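Local coordinates for protein escJ (Escherichia coli, PDB 1YJ7) that probably forms part of the membrane-associated platform on which the type III secretion system of enteropathogenic bacteria is assembled, at residues E11-A14 with N15-A19; P80-E83 with N84-N88; A137-V140 with I141-K144. The protein carries 3 engineered substitutions. All coordinates share one frame; numbering follows the deposited sequence.

Overall arrangement
All three are local contacts between residues close in sequence. Contact 1 lies in helix 11-23, packed on the antiparallel sheet of strands 3-9, 38-42 and 28-32, and is partly buried: A14 and M17 pack on the sheet, while K12, N15 and Q16 lie exposed. Contacts 2 and 3 are nearer the surface. Contact 2 opens helix 80-99, where a second subunit touches it; contact 3 leads from a loop into helix 140-150, beside strand 159-165. Waters take part in contacts 1 and 3. Contact 1 stands about 35 Å from contact 2 and 31 Å from contact 3, centre to centre.

Contact 1 of 3, residues E11-A14 with N15-A19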
# COMPACT_ATOMS: atom_id res chain seq x y z
N GLU D 11 -15.64 -10.84 -24.34
CA GLU D 11 -16.25 -10.15 -25.46
C GLU D 11 -16.86 -8.84 -25.02
O GLU D 11 -16.72 -7.82 -25.70
CB GLU D 11 -17.31 -11.04 -26.11
CG GLU D 11 -16.68 -12.16 -26.91
CD GLU D 11 -17.69 -13.12 -27.51
OE1 GLU D 11 -17.25 -14.03 -28.25
OE2 GLU D 11 -18.90 -12.95 -27.26
N LYS D 12 -17.56 -8.86 -23.89
CA LYS D 12 -18.26 -7.68 -23.42
C LYS D 12 -17.29 -6.59 -23.00
O LYS D 12 -17.48 -5.45 -23.38
CB LYS D 12 -19.20 -8.02 -22.26
CG LYS D 12 -19.88 -6.83 -21.62
CD LYS D 12 -20.74 -7.30 -20.44
CE LYS D 12 -20.96 -6.22 -19.42
NZ LYS D 12 -21.73 -6.79 -18.24
N GLU D 13 -16.26 -6.95 -22.24
CA GLU D 13 -15.28 -5.95 -21.78
C GLU D 13 -14.57 -5.32 -22.99
O GLU D 13 -14.44 -4.09 -23.09
CB GLU D 13 -14.31 -6.49 -20.74
CG GLU D 13 -13.47 -5.36 -20.16
CD GLU D 13 -13.36 -5.37 -18.65
OE1 GLU D 13 -13.05 -6.44 -18.10
OE2 GLU D 13 -13.56 -4.31 -18.04
N ALA D 14 -14.15 -6.15 -23.92
CA ALA D 14 -13.47 -5.68 -25.12
C ALA D 14 -14.40 -4.78 -25.94
O ALA D 14 -13.97 -3.73 -26.39
CB ALA D 14 -12.96 -6.85 -25.95
N ASN D 15 -15.66 -5.18 -26.13
CA ASN D 15 -16.58 -4.36 -26.91
C ASN D 15 -16.82 -3.00 -26.27
O ASN D 15 -16.90 -1.99 -26.95
CB ASN D 15 -17.93 -5.04 -27.09
CG ASN D 15 -17.89 -6.16 -28.12
OD1 ASN D 15 -16.99 -6.22 -28.97
ND2 ASN D 15 -18.86 -7.07 -28.02
N GLN D 16 -17.02 -2.98 -24.96
CA GLN D 16 -17.27 -1.72 -24.27
C GLN D 16 -16.07 -0.79 -24.37
O GLN D 16 -16.23 0.41 -24.66
CB GLN D 16 -17.70 -1.96 -22.82
CG GLN D 16 -19.08 -2.63 -22.78
CD GLN D 16 -19.58 -2.86 -21.38
OE1 GLN D 16 -18.79 -3.02 -20.45
NE2 GLN D 16 -20.91 -2.88 -21.22
N MET D 17 -14.87 -1.32 -24.17
CA MET D 17 -13.66 -0.50 -24.25
C MET D 17 -13.43 -0.03 -25.68
O MET D 17 -13.11 1.13 -25.91
CB MET D 17 -12.45 -1.26 -23.71
CG MET D 17 -12.48 -1.44 -22.22
SD MET D 17 -10.90 -2.15 -21.57
CE MET D 17 -11.43 -3.50 -21.22
N GLN D 18 -13.63 -0.93 -26.64
CA GLN D 18 -13.42 -0.61 -28.04
C GLN D 18 -14.39 0.46 -28.50
O GLN D 18 -13.98 1.44 -29.09
CB GLN D 18 -13.56 -1.90 -28.88
CG GLN D 18 -13.38 -1.70 -30.37
CD GLN D 18 -13.64 -2.95 -31.17
OE1 GLN D 18 -13.51 -2.95 -32.41
NE2 GLN D 18 -14.05 -4.00 -30.51
N ALA D 19 -15.69 0.27 -28.23
CA ALA D 19 -16.68 1.27 -28.59
C ALA D 19 -16.40 2.64 -27.95
O ALA D 19 -16.54 3.68 -28.60
CB ALA D 19 -18.09 0.79 -28.22
O HOH W 1 -15.31 -8.55 -28.29
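K12 and Q16 run side by side on the exposed flank of helix 11-23, pointing the same way. The lysine chain leaves with CG anti to its backbone N (chi1 175°) and stays extended, so that methylene CE comes 3.8 Å from NE2 of Q16; this is a contact of the aliphatic stem, which suits two long polar residues at a surface. The carboxylate of E13 is directed out of the helix, where its OE2 accepts a hydrogen bond from the backbone N of K61. Four backbone bonds join the two turns in the i to i+4 pattern of an alpha-helix: N15 N to E11 O, Q16 N to K12 O, M17 N to E13 O and Q18 N to A14 O. The shortest of them, from Q18 N to A14 O, measures 2.8 Å. The helix lies on a three-stranded antiparallel sheet. A14, small enough for close approach, touches L9 and M38, while the flexible M17 reaches L9, L40 and F59. A water adds a further polar link: one molecule donates to E11 O and to N15 OD1, each at 3.0 Å. E11 O therefore receives both a backbone N-H and a water hydrogen. With N15 CG beside its own backbone N (chi1 -76°), the amide is folded back along the helix toward that carbonyl, and OD1 can share its water.

Contact 2 of 3, residues P80-E83 with N84-N88; sequences PSQE and NAKIN
E83 O accepts the backbone N-H of I87 at 2.9 Å. The bond two residues earlier, A85 N to S81 O, is longer at 3.1 Å and more bent (144° at the hydrogen). P80 has no N-H to give, which costs nothing in the first turn, and its O accepts from N84 N. The side chain of E83 bends at chi2 (60°) and brings OE2 to 3.7 Å from CG1 of I87, an oxygen-to-methylene contact. The side chains of E83 and N84 cross at about a right angle, CG of E83 lying 4.1 Å from ND2 of N84. Q82 and K86 lie alongside each other, pointing the same way, with NE2 of Q82 and NZ of K86 4.2 Å apart. The lysine ammonium bonds instead to F71 O, with E68 as a weak, long ion pair. S81, Q82 and A85 meet E83 and I87 of a second subunit. The charges of E83 and K86 stay 6.7 Å apart (OE1 to NZ), so any attraction between them is probably modest; the direct hydrogen bonds across this turn are between backbone groups.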
# COMPACT_ATOMS: atom_id res chain seq x y z
N PRO D 80 -23.17 -21.21 11.63
CA PRO D 80 -24.33 -20.30 11.63
C PRO D 80 -24.12 -18.95 10.92
O PRO D 80 -24.96 -18.56 10.11
CB PRO D 80 -24.59 -20.07 13.12
CG PRO D 80 -24.07 -21.31 13.79
CD PRO D 80 -22.90 -21.75 12.97
N SER D 81 -23.04 -18.25 11.23
CA SER D 81 -22.82 -16.92 10.65
C SER D 81 -22.46 -16.99 9.17
O SER D 81 -22.81 -16.10 8.41
CB SER D 81 -21.71 -16.19 11.41
OG SER D 81 -20.47 -16.80 11.12
N GLN D 82 -21.76 -18.05 8.78
CA GLN D 82 -21.40 -18.29 7.38
C GLN D 82 -22.65 -18.63 6.56
O GLN D 82 -22.84 -18.14 5.44
CB GLN D 82 -20.40 -19.44 7.30
CG GLN D 82 -20.01 -19.82 5.89
CD GLN D 82 -18.92 -20.87 5.84
OE1 GLN D 82 -17.92 -20.79 6.57
NE2 GLN D 82 -19.10 -21.86 4.97
N GLU D 83 -23.50 -19.48 7.13
CA GLU D 83 -24.76 -19.85 6.50
C GLU D 83 -25.63 -18.64 6.25
O GLU D 83 -26.21 -18.49 5.18
CB GLU D 83 -25.53 -20.81 7.42
CG GLU D 83 -26.89 -21.21 6.89
CD GLU D 83 -26.80 -21.90 5.56
OE1 GLU D 83 -25.70 -22.42 5.24
OE2 GLU D 83 -27.83 -21.94 4.83
N ASN D 84 -25.74 -17.81 7.27
CA ASN D 84 -26.56 -16.62 7.21
C ASN D 84 -26.04 -15.62 6.17
O ASN D 84 -26.82 -14.93 5.55
CB ASN D 84 -26.65 -15.95 8.57
CG ASN D 84 -27.48 -16.75 9.58
OD1 ASN D 84 -27.68 -16.30 10.73
ND2 ASN D 84 -27.96 -17.93 9.17
N ALA D 85 -24.72 -15.56 5.99
CA ALA D 85 -24.15 -14.67 4.96
C ALA D 85 -24.53 -15.16 3.58
O ALA D 85 -24.79 -14.36 2.68
CB ALA D 85 -22.63 -14.59 5.08
N LYS D 86 -24.58 -16.49 3.41
CA LYS D 86 -24.96 -17.09 2.14
C LYS D 86 -26.45 -16.90 1.88
O LYS D 86 -26.84 -16.62 0.75
CB LYS D 86 -24.54 -18.56 2.08
CG LYS D 86 -23.05 -18.71 1.76
CD LYS D 86 -22.59 -20.14 1.65
CE LYS D 86 -21.07 -20.19 1.54
NZ LYS D 86 -20.55 -21.50 1.06
N ILE D 87 -27.28 -17.03 2.92
CA ILE D 87 -28.71 -16.77 2.81
C ILE D 87 -28.97 -15.29 2.44
O ILE D 87 -29.84 -14.99 1.62
CB ILE D 87 -29.44 -17.14 4.14
CG1 ILE D 87 -29.46 -18.67 4.33
CG2 ILE D 87 -30.83 -16.54 4.20
CD1 ILE D 87 -30.37 -19.42 3.37
N ASN D 88 -28.24 -14.38 3.07
CA ASN D 88 -28.36 -12.95 2.78
C ASN D 88 -27.99 -12.65 1.34
O ASN D 88 -28.64 -11.86 0.68
CB ASN D 88 -27.43 -12.15 3.71
CG ASN D 88 -27.70 -10.67 3.67
OD1 ASN D 88 -28.78 -10.22 4.07
ND2 ASN D 88 -26.70 -9.88 3.21

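Contact 3 of 3, residues A137-V140 with I141-K144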
# COMPACT_ATOMS: atom_id res chain seq x y z
N ALA D 137 -37.38 7.67 -11.92
CA ALA D 137 -37.84 8.34 -10.69
C ALA D 137 -39.29 7.99 -10.32
O ALA D 137 -39.53 7.73 -9.16
CB ALA D 137 -37.64 9.82 -10.77
N PRO D 138 -40.23 7.94 -11.26
CA PRO D 138 -41.61 7.53 -10.91
C PRO D 138 -41.74 6.10 -10.36
O PRO D 138 -42.76 5.79 -9.73
CB PRO D 138 -42.36 7.68 -12.23
CG PRO D 138 -41.55 8.61 -13.03
CD PRO D 138 -40.12 8.28 -12.69
N SER D 139 -40.75 5.25 -10.62
CA SER D 139 -40.74 3.88 -10.12
C SER D 139 -40.07 3.68 -8.76
O SER D 139 -40.08 2.59 -8.22
CB SER D 139 -40.08 2.96 -11.16
OG SER D 139 -40.81 3.02 -12.36
N VAL D 140 -39.52 4.73 -8.16
CA VAL D 140 -38.81 4.56 -6.89
C VAL D 140 -39.72 4.03 -5.78
O VAL D 140 -39.32 3.14 -5.05
CB VAL D 140 -38.09 5.86 -6.46
CG1 VAL D 140 -37.56 5.78 -5.04
CG2 VAL D 140 -36.98 6.11 -7.40
N ILE D 141 -40.93 4.56 -5.67
CA ILE D 141 -41.87 4.07 -4.67
C ILE D 141 -42.19 2.57 -4.87
O ILE D 141 -42.24 1.81 -3.90
CB ILE D 141 -43.02 4.98 -4.75
CG1 ILE D 141 -42.74 6.23 -3.90
CG2 ILE D 141 -44.31 4.28 -4.24
CD1 ILE D 141 -43.78 7.27 -4.00
N GLN D 142 -42.33 2.14 -6.12
CA GLN D 142 -42.55 0.73 -6.44
C GLN D 142 -41.35 -0.12 -6.09
O GLN D 142 -41.49 -1.19 -5.50
CB GLN D 142 -42.87 0.57 -7.93
CG GLN D 142 -44.27 1.08 -8.27
CD GLN D 142 -44.50 1.23 -9.76
OE1 GLN D 142 -45.61 0.92 -10.27
NE2 GLN D 142 -43.50 1.71 -10.48
N ILE D 143 -40.17 0.34 -6.47
CA ILE D 143 -38.94 -0.37 -6.12
C ILE D 143 -38.81 -0.56 -4.62
O ILE D 143 -38.50 -1.64 -4.15
CB ILE D 143 -37.72 0.36 -6.72
CG1 ILE D 143 -37.72 0.21 -8.24
CG2 ILE D 143 -36.43 -0.17 -6.10
CD1 ILE D 143 -36.84 1.20 -8.96
N LYS D 144 -39.06 0.49 -3.85
CA LYS D 144 -38.93 0.40 -2.41
C LYS D 144 -39.94 -0.61 -1.85
O LYS D 144 -39.59 -1.39 -0.99
CB LYS D 144 -39.15 1.75 -1.77
CG LYS D 144 -38.01 2.67 -1.93
CD LYS D 144 -38.10 3.83 -0.93
CE LYS D 144 -36.91 4.74 -1.06
NZ LYS D 144 -37.17 6.06 -0.41
O HOH W 2 -41.38 7.31 -6.99
O HOH W 3 -43.26 4.14 -8.01
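V140 and K144 lie side by side, pointing the same way, with CG1 of the valine 4.2 Å from CE of the lysine. V140 has CG1 anti to its backbone N (chi1 170°), which carries that methyl along the lysine stem, while the extended chain of K144 takes its NZ onward to hydrogen-bond a glycerol, probably left from crystallisation. A branched apolar residue and a long aliphatic stem suit this position, because both face strand 159-165: V140 touches I163, and K144 touches V161.

S139 is approached by two residues of the next turn. Q142 extends its amide back along the chain until NE2 lies 3.5 Å from OG of S139 and equally close to its CA, so the amide nitrogen lies alongside S139. I143 meets the same residue with its carbon chain: CG1 stands 3.4 Å from the carbonyl O of S139, and CD1 3.6 Å from the same atom. Buried I143 also packs on I102, an apolar place for an apolar side chain.

Two backbone bonds join the segments. I143 N reaches S139 O at 2.9 Å and nearly straight (171°), and K144 N bonds to V140 O. V140 N bonds to A137 O, whereas the next two amides, I141 N and Q142 N, give their hydrogens to waters; the one at I141 N donates in turn to A137 O. P138, which lacks an N-H, fits the approach to a helix, where an amide donor would not be needed. First-turn amides lack an i-4 carbonyl within the helix; here I141 N and Q142 N bind water, and direct i to i+4 bonds begin with I143 N, as expected at the start of helix 140-150, which lies beside the mixed sheet of this YscJ/FliF-family protein.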